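Local coordinates for protein imidazolonepropionase (Unidentified, PDB 2Q09) that catalyses the hydrolytic opening of the imidazolone-5-propanoate ring to N-formimidoyl-L-glutamate, the third step of histidine degradation, using a bound metal ion, at residues D70-A78 against L119-L130; V135-L146 against I167-A178. One frame throughout, in Å; residues are numbered along the deposited sequence.

Interaction 1: D70-A78 against L119-L130. With FE (Fe (III) ion), chain B.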
loop_
_atom_site.group_PDB
_atom_site.type_symbol
_atom_site.label_atom_id
_atom_site.label_comp_id
_atom_site.label_asym_id
_atom_site.label_seq_id
_atom_site.Cartn_x
_atom_site.Cartn_y
_atom_site.Cartn_z
ATOM N N ASP A 70 3.879 2.201 -0.376
ATOM C CA ASP A 70 3.020 1.567 0.640
ATOM C C ASP A 70 1.721 1.264 -0.106
ATOM O O ASP A 70 0.858 2.133 -0.254
ATOM C CB ASP A 70 2.765 2.549 1.793
ATOM C CG ASP A 70 2.335 1.859 3.073
ATOM O OD1 ASP A 70 2.154 2.577 4.077
ATOM O OD2 ASP A 70 2.185 0.618 3.083
ATOM N N CYS A 71 1.585 0.028 -0.571
ATOM C CA CYS A 71 0.449 -0.373 -1.392
ATOM C C CYS A 71 -0.845 -0.827 -0.728
ATOM O O CYS A 71 -1.734 -1.326 -1.418
ATOM C CB CYS A 71 0.904 -1.463 -2.373
ATOM S SG CYS A 71 1.413 -3.050 -1.583
ATOM N N HIS A 72 -0.968 -0.648 0.583
ATOM C CA HIS A 72 -2.178 -1.071 1.273
ATOM C C HIS A 72 -2.419 -0.274 2.548
ATOM O O HIS A 72 -1.886 -0.611 3.604
ATOM C CB HIS A 72 -2.078 -2.566 1.599
ATOM C CG HIS A 72 -3.287 -3.129 2.286
ATOM N ND1 HIS A 72 -3.927 -4.266 1.845
ATOM C CD2 HIS A 72 -3.948 -2.737 3.401
ATOM C CE1 HIS A 72 -4.931 -4.551 2.656
ATOM N NE2 HIS A 72 -4.964 -3.639 3.609
ATOM N N THR A 73 -3.194 0.804 2.452
ATOM C CA THR A 73 -3.500 1.575 3.650
ATOM C C THR A 73 -4.952 2.022 3.718
ATOM O O THR A 73 -5.654 2.053 2.704
ATOM C CB THR A 73 -2.614 2.842 3.802
ATOM O OG1 THR A 73 -3.228 3.952 3.132
ATOM C CG2 THR A 73 -1.228 2.608 3.212
ATOM N N HIS A 74 -5.378 2.343 4.936
ATOM C CA HIS A 74 -6.718 2.843 5.230
ATOM C C HIS A 74 -6.436 4.113 6.040
ATOM O O HIS A 74 -7.107 4.354 7.031
ATOM C CB HIS A 74 -7.497 1.898 6.161
ATOM C CG HIS A 74 -7.674 0.497 5.652
ATOM N ND1 HIS A 74 -8.909 -0.013 5.312
ATOM C CD2 HIS A 74 -6.803 -0.535 5.543
ATOM C CE1 HIS A 74 -8.792 -1.297 5.024
ATOM N NE2 HIS A 74 -7.524 -1.641 5.158
ATOM N N LEU A 75 -5.466 4.926 5.627
ATOM C CA LEU A 75 -5.108 6.107 6.414
ATOM C C LEU A 75 -6.144 7.220 6.524
ATOM O O LEU A 75 -5.980 8.133 7.339
ATOM C CB LEU A 75 -3.764 6.683 5.940
ATOM C CG LEU A 75 -3.630 7.361 4.576
ATOM C CD1 LEU A 75 -4.164 8.798 4.644
ATOM C CD2 LEU A 75 -2.144 7.372 4.190
ATOM N N ILE A 76 -7.199 7.154 5.719
ATOM C CA ILE A 76 -8.254 8.164 5.794
ATOM C C ILE A 76 -9.352 7.677 6.740
ATOM O O ILE A 76 -9.997 6.654 6.479
ATOM C CB ILE A 76 -8.880 8.432 4.410
ATOM C CG1 ILE A 76 -7.916 9.275 3.564
ATOM C CG2 ILE A 76 -10.240 9.142 4.567
ATOM C CD1 ILE A 76 -8.449 9.578 2.147
ATOM N N PHE A 77 -9.564 8.403 7.831
ATOM C CA PHE A 77 -10.590 8.007 8.784
ATOM C C PHE A 77 -10.706 9.041 9.887
ATOM O O PHE A 77 -9.785 9.840 10.100
ATOM C CB PHE A 77 -10.239 6.644 9.398
ATOM C CG PHE A 77 -8.958 6.651 10.193
ATOM C CD1 PHE A 77 -8.948 7.098 11.504
ATOM C CD2 PHE A 77 -7.758 6.247 9.617
ATOM C CE1 PHE A 77 -7.770 7.155 12.238
ATOM C CE2 PHE A 77 -6.562 6.298 10.336
ATOM C CZ PHE A 77 -6.569 6.752 11.656
ATOM N N ALA A 78 -11.848 9.020 10.571
ATOM C CA ALA A 78 -12.087 9.926 11.692
ATOM C C ALA A 78 -12.289 9.089 12.948
ATOM O O ALA A 78 -12.373 7.862 12.875
ATOM C CB ALA A 78 -13.331 10.788 11.433
ATOM N N LEU A 119 -11.721 15.223 7.183
ATOM C CA LEU A 119 -10.961 14.002 6.912
ATOM C C LEU A 119 -9.617 14.340 6.278
ATOM O O LEU A 119 -8.604 13.705 6.566
ATOM C CB LEU A 119 -11.751 13.074 5.991
ATOM C CG LEU A 119 -12.992 12.417 6.606
ATOM C CD1 LEU A 119 -13.733 11.638 5.533
ATOM C CD2 LEU A 119 -12.585 11.508 7.759
ATOM N N PHE A 120 -9.616 15.354 5.419
ATOM C CA PHE A 120 -8.407 15.811 4.744
ATOM C C PHE A 120 -7.402 16.323 5.771
ATOM O O PHE A 120 -6.226 15.956 5.744
ATOM C CB PHE A 120 -8.758 16.931 3.760
ATOM C CG PHE A 120 -7.566 17.563 3.102
ATOM C CD1 PHE A 120 -6.889 16.913 2.076
ATOM C CD2 PHE A 120 -7.105 18.806 3.527
ATOM C CE1 PHE A 120 -5.771 17.496 1.476
ATOM C CE2 PHE A 120 -5.992 19.397 2.936
ATOM C CZ PHE A 120 -5.320 18.737 1.908
ATOM N N GLU A 121 -7.875 17.175 6.676
ATOM C CA GLU A 121 -7.030 17.738 7.720
ATOM C C GLU A 121 -6.510 16.652 8.669
ATOM O O GLU A 121 -5.400 16.754 9.184
ATOM C CB GLU A 121 -7.803 18.793 8.520
ATOM C CG GLU A 121 -8.241 20.015 7.720
ATOM C CD GLU A 121 -7.073 20.815 7.166
ATOM O OE1 GLU A 121 -6.039 20.920 7.858
ATOM O OE2 GLU A 121 -7.189 21.353 6.047
ATOM N N LEU A 122 -7.323 15.629 8.914
ATOM C CA LEU A 122 -6.924 14.532 9.794
ATOM C C LEU A 122 -5.877 13.635 9.131
ATOM O O LEU A 122 -5.007 13.069 9.802
ATOM C CB LEU A 122 -8.137 13.682 10.170
ATOM C CG LEU A 122 -9.095 14.269 11.206
ATOM C CD1 LEU A 122 -10.356 13.433 11.269
ATOM C CD2 LEU A 122 -8.398 14.314 12.568
ATOM N N ALA A 123 -5.968 13.512 7.815
ATOM C CA ALA A 123 -5.048 12.663 7.065
ATOM C C ALA A 123 -3.707 13.308 6.722
ATOM O O ALA A 123 -2.716 12.595 6.539
ATOM C CB ALA A 123 -5.730 12.165 5.777
ATOM N N LEU A 124 -3.675 14.636 6.604
ATOM C CA LEU A 124 -2.432 15.332 6.266
ATOM C C LEU A 124 -1.218 14.887 7.092
ATOM O O LEU A 124 -0.232 14.418 6.539
ATOM C CB LEU A 124 -2.598 16.854 6.405
ATOM C CG LEU A 124 -3.350 17.569 5.284
ATOM C CD1 LEU A 124 -3.485 19.062 5.605
ATOM C CD2 LEU A 124 -2.597 17.371 3.974
ATOM N N PRO A 125 -1.275 15.038 8.427
ATOM C CA PRO A 125 -0.152 14.641 9.288
ATOM C C PRO A 125 0.255 13.176 9.151
ATOM O O PRO A 125 1.422 12.833 9.349
ATOM C CB PRO A 125 -0.658 14.973 10.689
ATOM C CG PRO A 125 -2.135 14.783 10.553
ATOM C CD PRO A 125 -2.423 15.461 9.243
ATOM N N ARG A 126 -0.702 12.315 8.824
ATOM C CA ARG A 126 -0.405 10.897 8.658
ATOM C C ARG A 126 0.434 10.705 7.393
ATOM O O ARG A 126 1.452 10.014 7.410
ATOM C CB ARG A 126 -1.704 10.093 8.570
ATOM C CG ARG A 126 -2.572 10.206 9.844
ATOM C CD ARG A 126 -3.970 9.607 9.654
ATOM N NE ARG A 126 -4.824 9.926 10.797
ATOM C CZ ARG A 126 -6.154 9.920 10.774
ATOM N NH1 ARG A 126 -6.802 9.607 9.659
ATOM N NH2 ARG A 126 -6.837 10.246 11.868
ATOM N N VAL A 127 0.008 11.321 6.298
ATOM C CA VAL A 127 0.748 11.209 5.047
ATOM C C VAL A 127 2.130 11.841 5.172
ATOM O O VAL A 127 3.086 11.360 4.571
ATOM C CB VAL A 127 0.002 11.889 3.882
ATOM C CG1 VAL A 127 0.824 11.768 2.589
ATOM C CG2 VAL A 127 -1.357 11.233 3.691
ATOM N N LYS A 128 2.244 12.905 5.961
ATOM C CA LYS A 128 3.536 13.564 6.121
ATOM C C LYS A 128 4.550 12.657 6.800
ATOM O O LYS A 128 5.750 12.748 6.533
ATOM C CB LYS A 128 3.377 14.876 6.893
ATOM C CG LYS A 128 2.685 15.948 6.046
ATOM C CD LYS A 128 2.591 17.290 6.752
ATOM C CE LYS A 128 1.885 18.291 5.850
ATOM N NZ LYS A 128 1.755 19.640 6.465
ATOM N N SER A 129 4.082 11.779 7.682
ATOM C CA SER A 129 5.003 10.860 8.341
ATOM C C SER A 129 5.523 9.838 7.333
ATOM O O SER A 129 6.688 9.443 7.378
ATOM C CB SER A 129 4.321 10.148 9.509
ATOM O OG SER A 129 4.263 11.000 10.640
ATOM N N LEU A 130 4.659 9.401 6.426
ATOM C CA LEU A 130 5.088 8.436 5.418
ATOM C C LEU A 130 6.070 9.134 4.474
ATOM O O LEU A 130 7.083 8.559 4.074
ATOM C CB LEU A 130 3.892 7.901 4.624
ATOM C CG LEU A 130 2.920 6.988 5.378
ATOM C CD1 LEU A 130 1.815 6.526 4.441
ATOM C CD2 LEU A 130 3.676 5.781 5.932
HETATM FE FE FE B . -6.466 -3.432 5.179
HETATM O O HOH W 1 -8.828 11.294 7.586
HETATM O O HOH W 2 -6.479 -4.836 7.175
#
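Arg-126 reaches from helix 116-133 onto Phe-77, its guanidinium lying flat on the ring with planes 9° apart and CZ 3.6 Å from the ring centroid, a stacked cation-pi pair. Phe-77 CG sits between its own backbone N and carbonyl carbon (chi1 63°), which folds the ring back over the arginine although its CB points away from the helix. Extended from CG to NE, the arginine brings NH1 to two backbone oxygens: Phe-77 O at 3.0 Å on a nearly straight bond in the guanidinium plane, and Leu-75 O at 2.9 Å, somewhat out of that plane. NH2 adds a weak bond to Phe-77 O. A water accepts from Phe-77 N and donates to Leu-119 O, a second polar tie between loop and helix.

The tightly packed part lies deeper. Leu-75 drives its branches against the helix: CD1 touches both Ala-123 CB and Val-127 CG2 (3.8 Å from CD1 to CG2), and CD2 meets Leu-130 CD1. Ile-76 lays CG1 on Ala-123 CB, Leu-119 CD2 packs on Ala-78 CB, and Asp-70, whose carboxylate is held by Ser-315 and Ser-316, meets the Leu-130 methyls at a right angle. At the solvent side, with partly exposed Phe-77 and Arg-126, the contact thins: Leu-122 is exposed, and its CD1 reaches Phe-77 O and the CA and CB of Ala-78.

His-72, near the end of barrel strand 63-73, and His-74 just after it bind the iron through NE2, with His-242 and Asp-317 completing the protein ligands. With two carbonyls gripped by one NH1 and a ring face stacked on the same cation, the guanidinium probably fixes the chain just beyond the metal ligands; the carbonyl oxygens and pi face would be expected to stabilise its positive charge.

Interaction 2: V135-L146 against I167-A178. With DI6 (3-[(4S)-2,5-dioxoimidazolidin-4-yl]propanoic acid), chain C.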
loop_
_atom_site.group_PDB
_atom_site.type_symbol
_atom_site.label_atom_id
_atom_site.label_comp_id
_atom_site.label_asym_id
_atom_site.label_seq_id
_atom_site.Cartn_x
_atom_site.Cartn_y
_atom_site.Cartn_z
ATOM N N VAL A 135 8.354 7.433 1.502
ATOM C CA VAL A 135 7.259 6.896 0.690
ATOM C C VAL A 135 6.877 7.924 -0.378
ATOM O O VAL A 135 6.563 9.070 -0.058
ATOM C CB VAL A 135 6.021 6.575 1.548
ATOM C CG1 VAL A 135 4.880 6.084 0.652
ATOM C CG2 VAL A 135 6.366 5.491 2.584
ATOM N N THR A 136 6.911 7.516 -1.642
ATOM C CA THR A 136 6.594 8.430 -2.738
ATOM C C THR A 136 5.293 8.074 -3.443
ATOM O O THR A 136 4.769 8.864 -4.227
ATOM C CB THR A 136 7.750 8.482 -3.751
ATOM O OG1 THR A 136 8.114 7.150 -4.130
ATOM C CG2 THR A 136 8.954 9.183 -3.130
ATOM N N THR A 137 4.778 6.880 -3.168
ATOM C CA THR A 137 3.501 6.432 -3.721
ATOM C C THR A 137 2.774 5.678 -2.614
ATOM O O THR A 137 3.333 4.754 -2.012
ATOM C CB THR A 137 3.665 5.470 -4.921
ATOM O OG1 THR A 137 4.254 6.163 -6.026
ATOM C CG2 THR A 137 2.301 4.921 -5.344
ATOM N N VAL A 138 1.543 6.081 -2.328
ATOM C CA VAL A 138 0.760 5.421 -1.291
ATOM C C VAL A 138 -0.623 5.072 -1.829
ATOM O O VAL A 138 -1.202 5.828 -2.604
ATOM C CB VAL A 138 0.607 6.320 -0.027
ATOM C CG1 VAL A 138 -0.080 7.645 -0.391
ATOM C CG2 VAL A 138 -0.205 5.594 1.038
ATOM N N GLU A 139 -1.129 3.905 -1.439
ATOM C CA GLU A 139 -2.457 3.465 -1.846
ATOM C C GLU A 139 -3.387 3.731 -0.662
ATOM O O GLU A 139 -3.062 3.378 0.481
ATOM C CB GLU A 139 -2.453 1.968 -2.161
ATOM C CG GLU A 139 -3.793 1.437 -2.695
ATOM C CD GLU A 139 -4.563 0.610 -1.671
ATOM O OE1 GLU A 139 -4.308 0.751 -0.449
ATOM O OE2 GLU A 139 -5.434 -0.182 -2.093
ATOM N N ILE A 140 -4.528 4.361 -0.929
ATOM C CA ILE A 140 -5.492 4.678 0.117
ATOM C C ILE A 140 -6.863 4.112 -0.244
ATOM O O ILE A 140 -7.374 4.340 -1.344
ATOM C CB ILE A 140 -5.592 6.204 0.327
ATOM C CG1 ILE A 140 -4.212 6.763 0.692
ATOM C CG2 ILE A 140 -6.601 6.516 1.434
ATOM C CD1 ILE A 140 -4.177 8.292 0.835
ATOM N N LYS A 141 -7.453 3.375 0.687
ATOM C CA LYS A 141 -8.756 2.764 0.457
ATOM C C LYS A 141 -9.896 3.553 1.086
ATOM O O LYS A 141 -9.678 4.389 1.970
ATOM C CB LYS A 141 -8.777 1.352 1.043
ATOM C CG LYS A 141 -7.591 0.483 0.639
ATOM C CD LYS A 141 -7.517 -0.769 1.498
ATOM C CE LYS A 141 -6.246 -1.564 1.201
ATOM N NZ LYS A 141 -6.182 -1.950 -0.242
ATOM N N SER A 142 -11.109 3.301 0.602
ATOM C CA SER A 142 -12.296 3.921 1.178
ATOM C C SER A 142 -12.692 2.834 2.181
ATOM O O SER A 142 -11.817 2.262 2.828
ATOM C CB SER A 142 -13.378 4.137 0.106
ATOM O OG SER A 142 -13.747 2.926 -0.539
ATOM N N GLY A 143 -13.974 2.538 2.338
ATOM C CA GLY A 143 -14.339 1.473 3.257
ATOM C C GLY A 143 -14.829 1.837 4.648
ATOM O O GLY A 143 -15.223 0.956 5.408
ATOM N N TYR A 144 -14.780 3.110 5.008
ATOM C CA TYR A 144 -15.273 3.533 6.316
ATOM C C TYR A 144 -16.495 4.441 6.152
ATOM O O TYR A 144 -16.919 5.106 7.106
ATOM C CB TYR A 144 -14.178 4.261 7.106
ATOM C CG TYR A 144 -13.075 3.345 7.607
ATOM C CD1 TYR A 144 -13.383 2.164 8.282
ATOM C CD2 TYR A 144 -11.731 3.660 7.418
ATOM C CE1 TYR A 144 -12.386 1.317 8.759
ATOM C CE2 TYR A 144 -10.717 2.822 7.893
ATOM C CZ TYR A 144 -11.055 1.652 8.562
ATOM O OH TYR A 144 -10.062 0.830 9.044
ATOM N N GLY A 145 -17.049 4.455 4.937
ATOM C CA GLY A 145 -18.214 5.277 4.657
ATOM C C GLY A 145 -19.461 4.413 4.620
ATOM O O GLY A 145 -20.462 4.709 5.273
ATOM N N LEU A 146 -19.390 3.327 3.860
ATOM C CA LEU A 146 -20.499 2.389 3.730
ATOM C C LEU A 146 -21.842 3.008 3.304
ATOM O O LEU A 146 -22.919 2.600 3.769
ATOM C CB LEU A 146 -20.649 1.576 5.023
ATOM C CG LEU A 146 -19.371 0.798 5.404
ATOM C CD1 LEU A 146 -19.700 -0.216 6.497
ATOM C CD2 LEU A 146 -18.800 0.073 4.189
ATOM N N ILE A 167 3.372 13.541 -3.317
ATOM C CA ILE A 167 3.299 12.091 -3.192
ATOM C C ILE A 167 2.228 11.562 -4.148
ATOM O O ILE A 167 1.197 12.208 -4.344
ATOM C CB ILE A 167 2.964 11.732 -1.706
ATOM C CG1 ILE A 167 3.335 10.282 -1.383
ATOM C CG2 ILE A 167 1.498 12.022 -1.414
ATOM C CD1 ILE A 167 2.477 9.250 -2.038
ATOM N N ARG A 168 2.475 10.402 -4.753
ATOM C CA ARG A 168 1.509 9.810 -5.671
ATOM C C ARG A 168 0.489 9.000 -4.875
ATOM O O ARG A 168 0.850 8.230 -3.978
ATOM C CB ARG A 168 2.206 8.901 -6.686
ATOM C CG ARG A 168 3.226 9.615 -7.565
ATOM C CD ARG A 168 3.950 8.619 -8.468
ATOM N NE ARG A 168 5.088 9.223 -9.161
ATOM C CZ ARG A 168 5.000 9.960 -10.263
ATOM N NH1 ARG A 168 3.816 10.195 -10.822
ATOM N NH2 ARG A 168 6.102 10.472 -10.805
ATOM N N VAL A 169 -0.784 9.174 -5.199
ATOM C CA VAL A 169 -1.832 8.451 -4.497
ATOM C C VAL A 169 -2.639 7.579 -5.438
ATOM O O VAL A 169 -3.089 8.038 -6.485
ATOM C CB VAL A 169 -2.809 9.419 -3.784
ATOM C CG1 VAL A 169 -3.925 8.636 -3.109
ATOM C CG2 VAL A 169 -2.056 10.267 -2.768
ATOM N N LYS A 170 -2.806 6.317 -5.069
ATOM C CA LYS A 170 -3.617 5.396 -5.849
ATOM C C LYS A 170 -4.834 5.175 -4.958
ATOM O O LYS A 170 -4.693 4.916 -3.755
ATOM C CB LYS A 170 -2.886 4.071 -6.070
ATOM C CG LYS A 170 -1.546 4.210 -6.798
ATOM C CD LYS A 170 -1.697 4.776 -8.203
ATOM C CE LYS A 170 -2.417 3.814 -9.137
ATOM N NZ LYS A 170 -2.383 4.307 -10.538
ATOM N N THR A 171 -6.026 5.290 -5.527
ATOM C CA THR A 171 -7.232 5.109 -4.733
ATOM C C THR A 171 -7.853 3.746 -4.946
ATOM O O THR A 171 -7.776 3.180 -6.037
ATOM C CB THR A 171 -8.284 6.180 -5.069
ATOM O OG1 THR A 171 -8.615 6.098 -6.462
ATOM C CG2 THR A 171 -7.739 7.573 -4.759
ATOM N N THR A 172 -8.494 3.234 -3.905
ATOM C CA THR A 172 -9.126 1.936 -3.985
ATOM C C THR A 172 -10.483 1.963 -3.299
ATOM O O THR A 172 -10.591 2.336 -2.128
ATOM C CB THR A 172 -8.248 0.855 -3.332
ATOM O OG1 THR A 172 -6.983 0.789 -4.008
ATOM C CG2 THR A 172 -8.922 -0.504 -3.431
ATOM N N LEU A 173 -11.516 1.571 -4.036
ATOM C CA LEU A 173 -12.866 1.537 -3.498
ATOM C C LEU A 173 -13.054 0.274 -2.666
ATOM O O LEU A 173 -13.016 -0.835 -3.197
ATOM C CB LEU A 173 -13.888 1.544 -4.634
ATOM C CG LEU A 173 -15.346 1.487 -4.180
ATOM C CD1 LEU A 173 -15.709 2.786 -3.487
ATOM C CD2 LEU A 173 -16.256 1.261 -5.390
ATOM N N LEU A 174 -13.259 0.446 -1.364
ATOM C CA LEU A 174 -13.452 -0.691 -0.474
ATOM C C LEU A 174 -14.809 -0.601 0.220
ATOM O O LEU A 174 -14.896 -0.659 1.446
ATOM C CB LEU A 174 -12.335 -0.729 0.572
ATOM C CG LEU A 174 -12.333 -1.889 1.574
ATOM C CD1 LEU A 174 -12.093 -3.206 0.850
ATOM C CD2 LEU A 174 -11.246 -1.657 2.617
ATOM N N ALA A 175 -15.869 -0.443 -0.568
ATOM C CA ALA A 175 -17.217 -0.349 -0.014
ATOM C C ALA A 175 -17.613 -1.688 0.598
ATOM O O ALA A 175 -18.432 -1.746 1.516
ATOM C CB ALA A 175 -18.207 0.053 -1.107
ATOM N N ALA A 176 -17.025 -2.765 0.086
ATOM C CA ALA A 176 -17.312 -4.105 0.595
ATOM C C ALA A 176 -16.367 -4.462 1.747
ATOM O O ALA A 176 -15.802 -5.550 1.794
ATOM C CB ALA A 176 -17.189 -5.134 -0.531
ATOM N N HIS A 177 -16.201 -3.527 2.678
ATOM C CA HIS A 177 -15.332 -3.720 3.840
ATOM C C HIS A 177 -16.128 -4.400 4.947
ATOM O O HIS A 177 -15.580 -5.116 5.789
ATOM C CB HIS A 177 -14.830 -2.358 4.331
ATOM C CG HIS A 177 -13.636 -2.436 5.229
ATOM N ND1 HIS A 177 -13.068 -1.317 5.799
ATOM C CD2 HIS A 177 -12.882 -3.486 5.628
ATOM C CE1 HIS A 177 -12.013 -1.674 6.510
ATOM N NE2 HIS A 177 -11.877 -2.985 6.423
ATOM N N ALA A 178 -17.433 -4.167 4.923
ATOM C CA ALA A 178 -18.365 -4.719 5.893
ATOM C C ALA A 178 -19.760 -4.290 5.448
ATOM O O ALA A 178 -19.901 -3.454 4.558
ATOM C CB ALA A 178 -18.067 -4.171 7.272
HETATM N N1 DI6 C . -8.963 -6.410 7.988
HETATM C C2 DI6 C . -8.341 -5.651 8.916
HETATM O O2 DI6 C . -7.506 -6.015 9.723
HETATM C C3 DI6 C . -8.898 -4.218 8.732
HETATM N N4 DI6 C . -9.861 -4.397 7.623
HETATM C C5 DI6 C . -9.826 -5.694 7.255
HETATM O O5 DI6 C . -10.501 -6.161 6.348
HETATM C C6 DI6 C . -9.566 -3.726 10.007
HETATM C C7 DI6 C . -10.133 -2.311 9.872
HETATM C C8 DI6 C . -10.813 -1.762 11.135
HETATM O O9 DI6 C . -11.007 -0.532 11.193
HETATM O O10 DI6 C . -11.154 -2.536 12.066
#
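A chi1 of -163° sets the His-177 ring opposite the backbone N and turns it to the loop after strand 135-141, while Tyr-144 (chi1 -72°, CG anti to the carbonyl carbon) sends its hydroxyl to the bound inhibitor. His-177 ND1 donates to Gly-143 O at 3.2 Å, in the ring plane but from above the carbonyl plane, which leaves NE2 to accept from N4 of the inhibitor at 2.7 Å. Tyr-144 OH donates to carboxylate O9 of the inhibitor; Tyr-144 CE1 lies 3.8 Å from His-177 CE1, the rings meeting obliquely. Leu-174 CD2 sits over the centre of one imidazole face.

Behind this pocket, strands 135-141 and 168-176 run parallel, as consecutive strands of the TIM-type barrel joined through helix 148-164, with backbone bonds from Arg-168 N to Thr-136 O through to Ser-142 N and Thr-172 O. On the face of Glu-139 and Lys-141, Glu-139 OE2 accepts from Thr-172 OG1 (2.6 Å, above the carboxylate plane) and, on its syn lone pair, from Lys-141 NZ at 2.7 Å; Lys-240 and Asp-212 extend this buried charge network. On the opposite face, Ile-167 CD1 presses on Val-138 CG1, and Ile-140 CD1 on Val-169 CG1. Just past strand 135-141, Ser-142 OG accepts from Leu-174 N at 2.7 Å and is itself bonded to Glu-151.

In the fold
Interaction 1 closes along the chain before interaction 2 opens, helix 116-133 leading directly into strand 135-141, and the two centres lie about 10 Å apart. Strands 63-73 and 135-141 are barrel neighbours, so the two contacts meet there: Thr-73 OG1 lies 2.7 Å from Glu-139 O and Asp-70 O lies 2.9 Å from Glu-139 N, both probable hydrogen bonds. Interaction 1 ties the first of these strands and its loop to a helix packed on the outside of the barrel strands, and interaction 2 adds strand 168-176 alongside. Segment 70-78 supplies two iron ligands, and segments 135-146 and 167-178 each supply an inhibitor-binding residue, so successive strand ends contribute to one active site.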